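PDB 2APL: hypothetical protein PG0816 from Porphyromonas gingivalis, which is of unknown function but belongs to the DUF1896 family and folds into an all-helical, apparently monomeric protein. Local coordinates for residues Leu70-Arg74 with Tyr75-Val79; Leu16-Tyr19 with Leu20-Phe24; Asp120-Ser124 with Pro125-His129. One frame throughout, in Å; residues are numbered along the deposited sequence.

Contact 1. Residues Leu70-Arg74 with Tyr75-Val79; sequences LHFSR and YDTLV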
ATOM      1  N   LEU A  70       1.784  -4.613  -4.585  1.00 30.27           N
ATOM      2  CA  LEU A  70       1.427  -3.828  -3.419  1.00 30.93           C
ATOM      3  C   LEU A  70       2.553  -2.872  -2.995  1.00 31.75           C
ATOM      4  O   LEU A  70       2.541  -2.368  -1.900  1.00 30.91           O
ATOM      5  CB  LEU A  70       1.074  -4.736  -2.241  1.00 31.56           C
ATOM      6  CG  LEU A  70      -0.152  -5.649  -2.416  1.00 31.40           C
ATOM      7  CD1 LEU A  70      -0.128  -6.603  -1.226  1.00 31.23           C
ATOM      8  CD2 LEU A  70      -1.479  -4.807  -2.485  1.00 34.24           C
ATOM      9  N   HIS A  71       3.512  -2.609  -3.878  1.00 32.00           N
ATOM     10  CA  HIS A  71       4.582  -1.653  -3.559  1.00 32.65           C
ATOM     11  C   HIS A  71       4.190  -0.202  -3.597  1.00 33.79           C
ATOM     12  O   HIS A  71       4.768   0.593  -2.834  1.00 33.50           O
ATOM     13  CB  HIS A  71       5.812  -1.903  -4.435  1.00 33.59           C
ATOM     14  CG  HIS A  71       6.434  -3.248  -4.217  1.00 35.09           C
ATOM     15  ND1 HIS A  71       7.784  -3.418  -4.014  1.00 40.36           N
ATOM     16  CD2 HIS A  71       5.884  -4.485  -4.149  1.00 36.68           C
ATOM     17  CE1 HIS A  71       8.040  -4.704  -3.817  1.00 42.45           C
ATOM     18  NE2 HIS A  71       6.903  -5.373  -3.899  1.00 39.16           N
ATOM     19  N   PHE A  72       3.242   0.164  -4.480  1.00 32.94           N
ATOM     20  CA  PHE A  72       2.761   1.541  -4.499  1.00 35.45           C
ATOM     21  C   PHE A  72       1.464   1.677  -3.693  1.00 34.86           C
ATOM     22  O   PHE A  72       0.497   0.907  -3.879  1.00 34.15           O
ATOM     23  CB  PHE A  72       2.608   2.150  -5.921  1.00 34.71           C
ATOM     24  CG  PHE A  72       2.203   3.623  -5.896  1.00 37.25           C
ATOM     25  CD1 PHE A  72       3.184   4.625  -5.837  1.00 35.84           C
ATOM     26  CD2 PHE A  72       0.870   3.974  -5.814  1.00 32.99           C
ATOM     27  CE1 PHE A  72       2.817   5.974  -5.744  1.00 40.22           C
ATOM     28  CE2 PHE A  72       0.476   5.303  -5.696  1.00 36.95           C
ATOM     29  CZ  PHE A  72       1.446   6.319  -5.694  1.00 37.31           C
ATOM     30  N   SER A  73       1.486   2.645  -2.783  1.00 34.16           N
ATOM     31  CA  SER A  73       0.399   2.832  -1.847  1.00 34.39           C
ATOM     32  C   SER A  73      -0.157   4.247  -2.026  1.00 34.17           C
ATOM     33  O   SER A  73       0.538   5.253  -1.727  1.00 34.74           O
ATOM     34  CB  SER A  73       0.890   2.618  -0.418  1.00 32.95           C
ATOM     35  OG  SER A  73      -0.101   3.022   0.521  1.00 36.06           O
ATOM     36  N   ARG A  74      -1.403   4.320  -2.478  1.00 33.58           N
ATOM     37  CA  ARG A  74      -2.144   5.625  -2.480  1.00 36.21           C
ATOM     38  C   ARG A  74      -2.239   6.235  -1.088  1.00 35.65           C
ATOM     39  O   ARG A  74      -2.005   7.417  -0.938  1.00 36.47           O
ATOM     40  CB  ARG A  74      -3.521   5.480  -3.115  1.00 35.44           C
ATOM     41  CG  ARG A  74      -3.396   5.030  -4.602  1.00 36.48           C
ATOM     42  CD  ARG A  74      -4.759   4.836  -5.260  1.00 42.10           C
ATOM     43  NE  ARG A  74      -5.519   3.825  -4.517  1.00 45.87           N
ATOM     44  CZ  ARG A  74      -6.846   3.669  -4.571  1.00 49.77           C
ATOM     45  NH1 ARG A  74      -7.610   4.444  -5.378  1.00 51.15           N
ATOM     46  NH2 ARG A  74      -7.413   2.740  -3.814  1.00 50.18           N
ATOM     47  N   TYR A  75      -2.569   5.408  -0.086  1.00 35.88           N
ATOM     48  CA  TYR A  75      -2.614   5.858   1.303  1.00 35.45           C
ATOM     49  C   TYR A  75      -1.318   6.517   1.741  1.00 35.03           C
ATOM     50  O   TYR A  75      -1.352   7.665   2.199  1.00 35.80           O
ATOM     51  CB  TYR A  75      -3.005   4.736   2.239  1.00 34.54           C
ATOM     52  CG  TYR A  75      -2.822   5.075   3.708  1.00 35.80           C
ATOM     53  CD1 TYR A  75      -3.828   5.747   4.414  1.00 34.13           C
ATOM     54  CD2 TYR A  75      -1.621   4.766   4.383  1.00 33.65           C
ATOM     55  CE1 TYR A  75      -3.650   6.112   5.773  1.00 33.36           C
ATOM     56  CE2 TYR A  75      -1.442   5.094   5.752  1.00 33.15           C
ATOM     57  CZ  TYR A  75      -2.463   5.741   6.424  1.00 36.12           C
ATOM     58  OH  TYR A  75      -2.314   6.074   7.733  1.00 37.76           O
ATOM     59  N   ASP A  76      -0.191   5.821   1.569  1.00 34.07           N
ATOM     60  CA  ASP A  76       1.124   6.367   1.907  1.00 34.95           C
ATOM     61  C   ASP A  76       1.433   7.671   1.151  1.00 34.81           C
ATOM     62  O   ASP A  76       2.051   8.587   1.705  1.00 34.89           O
ATOM     63  CB  ASP A  76       2.247   5.336   1.612  1.00 34.45           C
ATOM     64  CG  ASP A  76       2.319   4.183   2.654  1.00 36.73           C
ATOM     65  OD1 ASP A  76       1.570   4.196   3.665  1.00 34.87           O
ATOM     66  OD2 ASP A  76       3.145   3.241   2.442  1.00 38.79           O
ATOM     67  N   THR A  77       1.049   7.735  -0.128  1.00 34.90           N
ATOM     68  CA  THR A  77       1.314   8.907  -0.962  1.00 34.64           C
ATOM     69  C   THR A  77       0.550  10.161  -0.410  1.00 35.58           C
ATOM     70  O   THR A  77       1.119  11.272  -0.289  1.00 33.83           O
ATOM     71  CB  THR A  77       0.913   8.637  -2.435  1.00 34.80           C
ATOM     72  OG1 THR A  77       1.707   7.582  -2.940  1.00 37.96           O
ATOM     73  CG2 THR A  77       1.172   9.886  -3.345  1.00 33.77           C
ATOM     74  N   LEU A  78      -0.712   9.952  -0.026  1.00 34.72           N
ATOM     75  CA  LEU A  78      -1.521  11.049   0.553  1.00 35.88           C
ATOM     76  C   LEU A  78      -0.938  11.507   1.888  1.00 36.26           C
ATOM     77  O   LEU A  78      -0.832  12.713   2.135  1.00 37.63           O
ATOM     78  CB  LEU A  78      -2.978  10.594   0.733  1.00 35.49           C
ATOM     79  CG  LEU A  78      -3.713  10.427  -0.595  1.00 34.51           C
ATOM     80  CD1 LEU A  78      -5.000   9.654  -0.359  1.00 34.88           C
ATOM     81  CD2 LEU A  78      -4.016  11.789  -1.248  1.00 35.42           C
ATOM     82  N   VAL A  79      -0.538  10.544   2.720  1.00 35.91           N
ATOM     83  CA  VAL A  79       0.050  10.859   4.044  1.00 36.33           C
ATOM     84  C   VAL A  79       1.301  11.716   3.864  1.00 36.92           C
ATOM     85  O   VAL A  79       1.479  12.714   4.533  1.00 37.06           O
ATOM     86  CB  VAL A  79       0.348   9.561   4.863  1.00 36.43           C
ATOM     87  CG1 VAL A  79       1.270   9.833   6.006  1.00 35.99           C
ATOM     88  CG2 VAL A  79      -0.947   8.954   5.378  1.00 34.61           C
TER
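The hydroxyl of Ser73 lies opposite its own backbone nitrogen (chi1 170°), and this swings OG forward to the first turn of helix 74-85, where it accepts from Asp76 N. Thr77 OG1 instead sits beside its own backbone nitrogen, opposite the carbonyl carbon (chi1 -63°), turned back toward the chain that leads into the helix. The Ser73 OG to Asp76 N bond is 3.0 Å long and nearly straight, with an N-H...O angle of 172°, and it makes Ser73 the N-cap. The carbonyl of Ser73 is gripped twice by Thr77. Thr77 N reaches Ser73 O at 3.0 Å as the first helical backbone bond, and Thr77 OG1 donates to Ser73 O at 2.9 Å. The two donors come from opposite faces of the carbonyl plane, so the oxygen is bracketed; the bond from Thr77 OG1 also fixes the rotation of that hydroxyl. The Phe72 ring crosses the Thr77 side chain at about a right angle, and its far corner CZ comes to 3.0 Å from Thr77 OG1, an oblique and close approach. One residue further on, Leu78 N bonds Arg74 O at 3.0 Å. Asp76 CB packs on Ser73 CB at 3.7 Å; Ser73 OG has a second partner in His23 O, and Asp76 OD2 bonds His23 ND1. Around this cap, Tyr75 and Val79 rest on Ala99 of helix 94-103, Leu78 packs on Ile108 and Phe112 of helix 106-112, and Phe72 meets Leu130 and Thr77 meets Leu134 of helix 126-143.

Contact 2. Residues Leu16-Tyr19 with Leu20-Phe24; sequences LETY and LNEHF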
ATOM      1  N   LEU A  16       1.806 -10.227   5.853  1.00 30.22           N
ATOM      2  CA  LEU A  16       0.934  -9.551   4.887  1.00 30.02           C
ATOM      3  C   LEU A  16      -0.094  -8.756   5.677  1.00 30.54           C
ATOM      4  O   LEU A  16      -0.408  -7.602   5.341  1.00 31.63           O
ATOM      5  CB  LEU A  16       0.168 -10.571   3.996  1.00 29.12           C
ATOM      6  CG  LEU A  16      -0.837  -9.995   2.968  1.00 28.90           C
ATOM      7  CD1 LEU A  16      -0.205  -8.906   2.043  1.00 26.30           C
ATOM      8  CD2 LEU A  16      -1.423 -11.136   2.110  1.00 29.79           C
ATOM      9  N   GLU A  17      -0.596  -9.339   6.763  1.00 30.74           N
ATOM     10  CA  GLU A  17      -1.552  -8.562   7.600  1.00 30.51           C
ATOM     11  C   GLU A  17      -0.930  -7.268   8.096  1.00 29.88           C
ATOM     12  O   GLU A  17      -1.529  -6.176   8.005  1.00 30.22           O
ATOM     13  CB  GLU A  17      -2.103  -9.397   8.730  1.00 29.86           C
ATOM     14  CG  GLU A  17      -3.143 -10.450   8.248  1.00 28.29           C
ATOM     15  CD  GLU A  17      -3.633 -11.252   9.418  1.00 34.53           C
ATOM     16  OE1 GLU A  17      -3.174 -10.986  10.542  1.00 35.06           O
ATOM     17  OE2 GLU A  17      -4.471 -12.120   9.253  1.00 34.75           O
ATOM     18  N   THR A  18       0.278  -7.369   8.604  1.00 30.19           N
ATOM     19  CA  THR A  18       1.001  -6.197   9.117  1.00 28.84           C
ATOM     20  C   THR A  18       1.227  -5.132   7.996  1.00 30.39           C
ATOM     21  O   THR A  18       0.998  -3.957   8.181  1.00 29.62           O
ATOM     22  CB  THR A  18       2.284  -6.656   9.781  1.00 29.70           C
ATOM     23  OG1 THR A  18       1.941  -7.521  10.892  1.00 31.25           O
ATOM     24  CG2 THR A  18       3.133  -5.442  10.291  1.00 29.36           C
ATOM     25  N   TYR A  19       1.678  -5.599   6.847  1.00 31.09           N
ATOM     26  CA  TYR A  19       1.989  -4.747   5.722  1.00 31.32           C
ATOM     27  C   TYR A  19       0.733  -4.006   5.258  1.00 29.97           C
ATOM     28  O   TYR A  19       0.790  -2.809   5.014  1.00 30.41           O
ATOM     29  CB  TYR A  19       2.570  -5.606   4.575  1.00 31.09           C
ATOM     30  CG  TYR A  19       3.064  -4.741   3.424  1.00 35.70           C
ATOM     31  CD1 TYR A  19       4.303  -4.170   3.494  1.00 34.89           C
ATOM     32  CD2 TYR A  19       2.280  -4.526   2.248  1.00 36.37           C
ATOM     33  CE1 TYR A  19       4.797  -3.365   2.488  1.00 39.90           C
ATOM     34  CE2 TYR A  19       2.794  -3.731   1.181  1.00 38.54           C
ATOM     35  CZ  TYR A  19       4.049  -3.128   1.344  1.00 38.51           C
ATOM     36  OH  TYR A  19       4.667  -2.344   0.378  1.00 40.93           O
ATOM     37  N   LEU A  20      -0.379  -4.718   5.123  1.00 28.92           N
ATOM     38  CA  LEU A  20      -1.650  -4.071   4.767  1.00 30.16           C
ATOM     39  C   LEU A  20      -2.154  -3.105   5.857  1.00 30.53           C
ATOM     40  O   LEU A  20      -2.580  -1.986   5.554  1.00 29.47           O
ATOM     41  CB  LEU A  20      -2.721  -5.114   4.437  1.00 30.91           C
ATOM     42  CG  LEU A  20      -2.414  -6.017   3.220  1.00 29.14           C
ATOM     43  CD1 LEU A  20      -3.495  -7.087   3.117  1.00 27.02           C
ATOM     44  CD2 LEU A  20      -2.396  -5.237   1.892  1.00 29.41           C
ATOM     45  N   ASN A  21      -2.042  -3.519   7.122  1.00 29.92           N
ATOM     46  CA  ASN A  21      -2.432  -2.674   8.217  1.00 30.28           C
ATOM     47  C   ASN A  21      -1.697  -1.353   8.111  1.00 31.53           C
ATOM     48  O   ASN A  21      -2.307  -0.273   8.343  1.00 29.98           O
ATOM     49  CB  ASN A  21      -2.107  -3.266   9.588  1.00 29.21           C
ATOM     50  CG  ASN A  21      -3.033  -4.370   9.994  1.00 32.18           C
ATOM     51  OD1 ASN A  21      -4.096  -4.636   9.358  1.00 29.90           O
ATOM     52  ND2 ASN A  21      -2.589  -5.130  11.033  1.00 30.82           N
ATOM     53  N   GLU A  22      -0.425  -1.402   7.703  1.00 31.43           N
ATOM     54  CA  GLU A  22       0.349  -0.140   7.691  1.00 34.73           C
ATOM     55  C   GLU A  22       0.136   0.704   6.427  1.00 32.37           C
ATOM     56  O   GLU A  22       0.126   1.910   6.499  1.00 33.13           O
ATOM     57  CB  GLU A  22       1.857  -0.427   7.839  1.00 34.73           C
ATOM     58  CG  GLU A  22       2.231  -1.083   9.187  1.00 39.83           C
ATOM     59  CD  GLU A  22       3.690  -1.618   9.228  1.00 42.34           C
ATOM     60  OE1 GLU A  22       4.212  -2.061   8.162  1.00 48.46           O
ATOM     61  OE2 GLU A  22       4.299  -1.613  10.336  1.00 48.77           O
ATOM     62  N   HIS A  23      -0.023   0.050   5.285  1.00 30.92           N
ATOM     63  CA  HIS A  23       0.182   0.690   3.981  1.00 30.75           C
ATOM     64  C   HIS A  23      -1.098   0.702   3.128  1.00 29.03           C
ATOM     65  O   HIS A  23      -1.214   1.475   2.176  1.00 27.29           O
ATOM     66  CB  HIS A  23       1.280  -0.060   3.191  1.00 31.16           C
ATOM     67  CG  HIS A  23       2.639   0.021   3.819  1.00 33.98           C
ATOM     68  ND1 HIS A  23       3.355   1.200   3.899  1.00 37.98           N
ATOM     69  CD2 HIS A  23       3.390  -0.918   4.450  1.00 37.30           C
ATOM     70  CE1 HIS A  23       4.501   0.973   4.521  1.00 41.91           C
ATOM     71  NE2 HIS A  23       4.543  -0.299   4.872  1.00 39.11           N
ATOM     72  N   PHE A  24      -2.010  -0.227   3.430  1.00 28.86           N
ATOM     73  CA  PHE A  24      -3.289  -0.342   2.708  1.00 29.64           C
ATOM     74  C   PHE A  24      -4.412  -0.617   3.703  1.00 30.44           C
ATOM     75  O   PHE A  24      -5.082  -1.672   3.615  1.00 30.42           O
ATOM     76  CB  PHE A  24      -3.212  -1.473   1.695  1.00 30.84           C
ATOM     77  CG  PHE A  24      -2.172  -1.271   0.644  1.00 30.55           C
ATOM     78  CD1 PHE A  24      -2.504  -0.692  -0.593  1.00 30.06           C
ATOM     79  CD2 PHE A  24      -0.863  -1.689   0.863  1.00 29.32           C
ATOM     80  CE1 PHE A  24      -1.553  -0.518  -1.580  1.00 31.06           C
ATOM     81  CE2 PHE A  24       0.110  -1.539  -0.175  1.00 29.51           C
ATOM     82  CZ  PHE A  24      -0.238  -0.964  -1.382  1.00 30.07           C
TER
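Tyr19 and His23, one turn apart near the end of helix 3-23, make the close part of this contact. With its CG swung opposite the backbone nitrogen (chi1 -173°), Tyr19 lays its ring across the imidazole, and His23 CD2 sits over one face, 3.4 Å from Tyr19 CE1. The planes are inclined obliquely at 43°. Phe24 continues the row: its ring runs alongside Tyr19 and presents an edge, CE2 to CE2, at 3.7 Å. Leu16 CD1 touches Leu20 CG at 3.8 Å, and both leucines are buried against helix 31-51. The outer side is looser. The Thr18 and Glu22 side chains run side by side, Thr18 CG2 4.0 Å from Glu22 OE2, and the carboxylate of Glu17 turns back to a salt bridge with Arg13. The backbone bonding loosens toward the helix end, even where the rings pack closely: Leu20 N to Leu16 O is straight at 2.9 Å, whereas His23 N to Tyr19 O is bent to 134°, and a weak bond from Glu22 N shares that oxygen. Helical geometry stops at Phe24. This is the closing turn of an amphipathic helix, leucines and aromatics inward, Glu17, Asn21 and Glu22 outward, within an all-helical fold.

Contact 3. Residues Asp120-Ser124 with Pro125-His129; sequences DFEAS and PEYEH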
ATOM      1  N   ASP A 120       6.945  -0.143  -9.567  1.00 37.73           N
ATOM      2  CA  ASP A 120       8.069   0.746  -9.801  1.00 40.45           C
ATOM      3  C   ASP A 120       7.641   2.183 -10.072  1.00 39.52           C
ATOM      4  O   ASP A 120       8.469   2.996 -10.503  1.00 39.38           O
ATOM      5  CB  ASP A 120       8.779   0.261 -11.053  1.00 42.45           C
ATOM      6  CG  ASP A 120       7.818  -0.458 -11.993  1.00 47.92           C
ATOM      7  OD1 ASP A 120       7.341   0.202 -12.954  1.00 50.33           O
ATOM      8  OD2 ASP A 120       7.489  -1.655 -11.687  1.00 51.44           O
ATOM      9  N   PHE A 121       6.366   2.491  -9.823  1.00 38.50           N
ATOM     10  CA  PHE A 121       5.813   3.826 -10.132  1.00 38.63           C
ATOM     11  C   PHE A 121       6.526   4.965  -9.421  1.00 38.50           C
ATOM     12  O   PHE A 121       6.806   6.004 -10.017  1.00 37.60           O
ATOM     13  CB  PHE A 121       4.319   3.915  -9.870  1.00 37.98           C
ATOM     14  CG  PHE A 121       3.738   5.257 -10.261  1.00 39.91           C
ATOM     15  CD1 PHE A 121       3.472   5.555 -11.611  1.00 37.92           C
ATOM     16  CD2 PHE A 121       3.505   6.231  -9.293  1.00 39.34           C
ATOM     17  CE1 PHE A 121       2.949   6.803 -11.990  1.00 37.73           C
ATOM     18  CE2 PHE A 121       2.977   7.496  -9.665  1.00 37.07           C
ATOM     19  CZ  PHE A 121       2.716   7.773 -11.025  1.00 38.67           C
ATOM     20  N   GLU A 122       6.829   4.768  -8.143  1.00 39.28           N
ATOM     21  CA  GLU A 122       7.431   5.835  -7.381  1.00 41.07           C
ATOM     22  C   GLU A 122       8.812   6.280  -7.875  1.00 41.73           C
ATOM     23  O   GLU A 122       9.145   7.482  -7.786  1.00 42.54           O
ATOM     24  CB  GLU A 122       7.417   5.539  -5.888  1.00 40.68           C
ATOM     25  CG  GLU A 122       7.596   6.808  -5.087  1.00 45.43           C
ATOM     26  CD  GLU A 122       7.978   6.586  -3.655  1.00 48.66           C
ATOM     27  OE1 GLU A 122       7.595   5.548  -3.079  1.00 53.67           O
ATOM     28  OE2 GLU A 122       8.651   7.474  -3.099  1.00 49.41           O
ATOM     29  N   ALA A 123       9.585   5.333  -8.422  1.00 41.99           N
ATOM     30  CA  ALA A 123      10.807   5.630  -9.188  1.00 43.26           C
ATOM     31  C   ALA A 123      10.566   6.297 -10.571  1.00 43.55           C
ATOM     32  O   ALA A 123      11.458   6.955 -11.101  1.00 44.49           O
ATOM     33  CB  ALA A 123      11.681   4.346  -9.331  1.00 42.68           C
ATOM     34  N   SER A 124       9.383   6.083 -11.147  1.00 43.52           N
ATOM     35  CA  SER A 124       8.875   6.671 -12.412  1.00 43.72           C
ATOM     36  C   SER A 124       9.111   8.197 -12.550  1.00 44.01           C
ATOM     37  O   SER A 124       8.952   8.926 -11.552  1.00 44.24           O
ATOM     38  CB  SER A 124       7.335   6.476 -12.377  1.00 44.16           C
ATOM     39  OG  SER A 124       6.720   6.182 -13.617  1.00 46.82           O
ATOM     40  N   PRO A 125       9.429   8.701 -13.780  1.00 43.54           N
ATOM     41  CA  PRO A 125       9.258  10.150 -13.989  1.00 43.76           C
ATOM     42  C   PRO A 125       7.868  10.639 -13.585  1.00 43.83           C
ATOM     43  O   PRO A 125       7.736  11.731 -13.021  1.00 43.52           O
ATOM     44  CB  PRO A 125       9.470  10.331 -15.506  1.00 44.09           C
ATOM     45  CG  PRO A 125      10.374   9.199 -15.901  1.00 43.54           C
ATOM     46  CD  PRO A 125       9.988   8.038 -14.984  1.00 43.43           C
ATOM     47  N   GLU A 126       6.841   9.821 -13.817  1.00 43.69           N
ATOM     48  CA  GLU A 126       5.486  10.301 -13.602  1.00 43.47           C
ATOM     49  C   GLU A 126       5.069  10.459 -12.134  1.00 42.62           C
ATOM     50  O   GLU A 126       4.088  11.155 -11.847  1.00 41.77           O
ATOM     51  CB  GLU A 126       4.428   9.627 -14.504  1.00 44.07           C
ATOM     52  CG  GLU A 126       4.733   8.255 -15.058  1.00 50.18           C
ATOM     53  CD  GLU A 126       5.711   8.213 -16.246  1.00 54.87           C
ATOM     54  OE1 GLU A 126       5.751   9.133 -17.108  1.00 58.86           O
ATOM     55  OE2 GLU A 126       6.442   7.211 -16.325  1.00 59.36           O
ATOM     56  N   TYR A 127       5.854   9.901 -11.207  1.00 41.12           N
ATOM     57  CA  TYR A 127       5.624  10.148  -9.776  1.00 40.56           C
ATOM     58  C   TYR A 127       5.539  11.637  -9.408  1.00 40.57           C
ATOM     59  O   TYR A 127       4.646  12.053  -8.693  1.00 38.47           O
ATOM     60  CB  TYR A 127       6.645   9.436  -8.854  1.00 40.68           C
ATOM     61  CG  TYR A 127       6.254   9.578  -7.385  1.00 40.55           C
ATOM     62  CD1 TYR A 127       5.097   8.939  -6.888  1.00 42.34           C
ATOM     63  CD2 TYR A 127       6.992  10.376  -6.504  1.00 39.59           C
ATOM     64  CE1 TYR A 127       4.694   9.084  -5.550  1.00 40.02           C
ATOM     65  CE2 TYR A 127       6.587  10.532  -5.151  1.00 38.67           C
ATOM     66  CZ  TYR A 127       5.442   9.878  -4.696  1.00 40.01           C
ATOM     67  OH  TYR A 127       5.021   9.999  -3.390  1.00 41.10           O
ATOM     68  N   GLU A 128       6.489  12.434  -9.889  1.00 41.42           N
ATOM     69  CA  GLU A 128       6.542  13.836  -9.512  1.00 42.41           C
ATOM     70  C   GLU A 128       5.276  14.539 -10.001  1.00 41.36           C
ATOM     71  O   GLU A 128       4.729  15.387  -9.301  1.00 41.26           O
ATOM     72  CB  GLU A 128       7.820  14.532 -10.032  1.00 42.75           C
ATOM     73  CG  GLU A 128       8.941  13.610 -10.563  1.00 49.43           C
ATOM     74  CD  GLU A 128       9.399  12.446  -9.619  1.00 54.26           C
ATOM     75  OE1 GLU A 128       9.478  12.627  -8.372  1.00 58.51           O
ATOM     76  OE2 GLU A 128       9.702  11.342 -10.143  1.00 53.95           O
ATOM     77  N   HIS A 129       4.794  14.144 -11.182  1.00 41.06           N
ATOM     78  CA  HIS A 129       3.548  14.647 -11.730  1.00 41.24           C
ATOM     79  C   HIS A 129       2.340  14.354 -10.840  1.00 40.22           C
ATOM     80  O   HIS A 129       1.527  15.249 -10.558  1.00 39.29           O
ATOM     81  CB  HIS A 129       3.301  14.112 -13.140  1.00 42.38           C
ATOM     82  CG  HIS A 129       4.278  14.606 -14.159  1.00 45.86           C
ATOM     83  ND1 HIS A 129       5.114  13.759 -14.854  1.00 49.29           N
ATOM     84  CD2 HIS A 129       4.534  15.856 -14.627  1.00 51.60           C
ATOM     85  CE1 HIS A 129       5.861  14.463 -15.692  1.00 49.79           C
ATOM     86  NE2 HIS A 129       5.530  15.740 -15.573  1.00 51.82           N
TER
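Glu122 sets its CG over the Tyr127 ring, 3.5 Å from the centroid and only 4° off the ring normal, a CH-pi contact right over the centre of one face. The two side chains point the same way, and both start with CG opposite the backbone nitrogen (Tyr127 chi1 -173°), so the CG methylene of Glu122 is laid over the ring. Phe121 crosses the Tyr127 side chain at about a right angle and meets the edge of its ring, CE2 of Phe121 3.8 Å from CD1 of Tyr127. The Phe121 ring also leans on Glu126, the residue before Tyr127, its CE1 3.8 Å from Glu126 CG. What sets these groups facing each other is the bend at Ser124-Pro125. Ser124 to Tyr127 form a type I beta turn with Pro125 at its second position, a turn that runs into the first residues of helix 126-143, and Tyr127 N closes it on Ser124 O at 3.3 Å. That donor stands well above the carbonyl plane, so the bond misses the oxygen lone pairs. Ser124 OG donates to Glu126 OE2 at 2.9 Å on the anti side of the carboxylate, bridging the turn at the surface; because Ser124 CB is modelled too close to Phe121 O, this bond is somewhat doubtful. Beyond the bend, Glu128 O takes a bond from Thr132 OG1. On the buried side, Phe72, from the loop between helices 55-67 and 74-85, meets the Phe121 ring edge-to-face and also touches Tyr127.

From the N terminus, contact 2 comes first, at the end of helix 3-23; contact 1 follows at the start of helix 74-85, and contact 3 at the entry to helix 126-143. Each is local, so none closes a long loop; they follow in series, with neither nesting nor crossing. Contact 1 is the bridge. On one side the end of helix 3-23 docks on it through polar bonds to His23 and through Phe24, beside the backbone of Leu70-Phe72. On the other, Phe72 and Thr77 pack against residues of contact 3. Contacts 2 and 3 do not touch, their nearest atoms being about 9 Å apart.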